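Local atomic coordinates of HpuA (Kingella denitrificans ATCC 33394, PDB entry 5EC6), a protein that binds haemoglobin as an outer-membrane lipoprotein receptor, probably as part of iron acquisition from the host. Residues A[208-212]-A[223-227]. Residues are numbered along the deposited sequence; the frame is centred on the assembly and turned at random.
Sequences TGSFL and GTIVG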
loop_
_atom_site.group_PDB
_atom_site.type_symbol
_atom_site.label_atom_id
_atom_site.label_comp_id
_atom_site.label_asym_id
_atom_site.label_seq_id
_atom_site.Cartn_x
_atom_site.Cartn_y
_atom_site.Cartn_z
ATOM N N THR A 208 -4.165 5.290 -18.418
ATOM C CA THR A 208 -2.830 4.837 -18.021
ATOM C C THR A 208 -2.898 4.302 -16.596
ATOM O O THR A 208 -3.588 4.861 -15.764
ATOM C CB THR A 208 -1.803 5.980 -18.009
ATOM O OG1 THR A 208 -2.136 6.955 -19.015
ATOM C CG2 THR A 208 -0.406 5.413 -18.237
ATOM N N GLY A 209 -2.229 3.191 -16.341
ATOM C CA GLY A 209 -2.244 2.616 -14.993
ATOM C C GLY A 209 -1.149 1.544 -14.916
ATOM O O GLY A 209 -0.455 1.246 -15.908
ATOM N N SER A 210 -0.991 0.984 -13.726
ATOM C CA SER A 210 0.012 -0.041 -13.474
ATOM C C SER A 210 -0.675 -1.257 -12.903
ATOM O O SER A 210 -1.548 -1.139 -12.026
ATOM C CB SER A 210 1.010 0.441 -12.460
ATOM O OG SER A 210 1.745 1.618 -12.884
ATOM N N PHE A 211 -0.293 -2.416 -13.428
ATOM C CA PHE A 211 -0.933 -3.669 -13.038
ATOM C C PHE A 211 0.118 -4.741 -12.716
ATOM O O PHE A 211 1.131 -4.871 -13.401
ATOM C CB PHE A 211 -1.853 -4.175 -14.155
ATOM C CG PHE A 211 -2.884 -3.119 -14.556
ATOM C CD1 PHE A 211 -4.001 -2.958 -13.807
ATOM C CD2 PHE A 211 -2.620 -2.239 -15.584
ATOM C CE1 PHE A 211 -4.942 -1.988 -14.111
ATOM C CE2 PHE A 211 -3.534 -1.246 -15.898
ATOM C CZ PHE A 211 -4.693 -1.136 -15.157
ATOM N N LEU A 212 -0.157 -5.448 -11.629
ATOM C CA LEU A 212 0.643 -6.616 -11.249
ATOM C C LEU A 212 -0.281 -7.828 -11.205
ATOM O O LEU A 212 -1.380 -7.765 -10.652
ATOM C CB LEU A 212 1.285 -6.424 -9.872
ATOM C CG LEU A 212 2.158 -5.184 -9.684
ATOM C CD1 LEU A 212 2.631 -5.087 -8.247
ATOM C CD2 LEU A 212 3.292 -5.118 -10.674
ATOM N N GLY A 223 4.465 -7.794 -13.998
ATOM C CA GLY A 223 3.825 -6.543 -14.333
ATOM C C GLY A 223 4.791 -5.376 -14.283
ATOM O O GLY A 223 5.966 -5.546 -14.023
ATOM N N THR A 224 4.279 -4.174 -14.567
ATOM C CA THR A 224 5.080 -2.986 -14.710
ATOM C C THR A 224 4.437 -1.816 -14.003
ATOM O O THR A 224 3.249 -1.530 -14.213
ATOM C CB THR A 224 5.261 -2.634 -16.206
ATOM O OG1 THR A 224 5.974 -3.698 -16.851
ATOM C CG2 THR A 224 6.045 -1.331 -16.383
ATOM N N ILE A 225 5.250 -1.135 -13.211
ATOM C CA ILE A 225 4.862 0.124 -12.617
ATOM C C ILE A 225 5.308 1.235 -13.610
ATOM O O ILE A 225 6.504 1.409 -13.847
ATOM C CB ILE A 225 5.480 0.309 -11.257
ATOM C CG1 ILE A 225 4.943 -0.749 -10.281
ATOM C CG2 ILE A 225 5.113 1.700 -10.681
ATOM C CD1 ILE A 225 5.655 -0.790 -8.976
ATOM N N VAL A 226 4.318 1.927 -14.154
ATOM C CA VAL A 226 4.530 2.850 -15.303
ATOM C C VAL A 226 5.046 4.226 -14.843
ATOM O O VAL A 226 4.413 4.898 -14.054
ATOM C CB VAL A 226 3.207 2.990 -16.063
ATOM C CG1 VAL A 226 3.374 3.943 -17.260
ATOM C CG2 VAL A 226 2.769 1.640 -16.552
ATOM N N GLY A 227 6.183 4.621 -15.394
ATOM C CA GLY A 227 6.830 5.861 -15.090
ATOM C C GLY A 227 6.343 7.059 -15.903
ATOM O O GLY A 227 5.432 6.950 -16.734
HETATM O O HOH W 1 1.307 -2.282 -15.953
#
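The peptide group joining Gly-223 to Thr-224 has the Leu-212 methyl CD2 lying over one face, 3.9 Å from Gly-223 C. At its N-H edge stands the carbonyl of Phe-211: Thr-224 N makes a weak, bent hydrogen bond of 3.4 Å to Phe-211 O, tilted out of the peptide plane towards the side bearing the methyl. The same oxygen also receives a C-H contact from Gly-223 CA, at 3.3 Å.

In the other half of the same pair, within the beta hairpin of antiparallel strands 208-215 and 220-225, a water stands between Phe-211 N and Thr-224 O. It accepts from the former and donates to the latter, at 2.7 Å from that carbonyl, standing in for the direct backbone bond of a regular ladder. Next along, a side chain takes over. With OG anti to its own carbonyl carbon (chi1 -61°), Ser-210 receives the amide of Val-226, Val-226 N to Ser-210 OG being 2.9 Å and almost straight at 174°. Val-226 CG2 then packs on the carbonyl of Gly-209, 3.3 Å from its O, while CG1 meets Thr-208 CG2 loosely, the two side chains crossing at about a right angle.

On their outer flanks the two arms bond to strands 174-185 and 235-243. The hairpin thus illustrates how a water and a serine hydroxyl can satisfy backbone groups where direct bonding between two strands lapses: they give Phe-211 N, Thr-224 O and Val-226 N partners as the strands part towards Thr-208 and Gly-227.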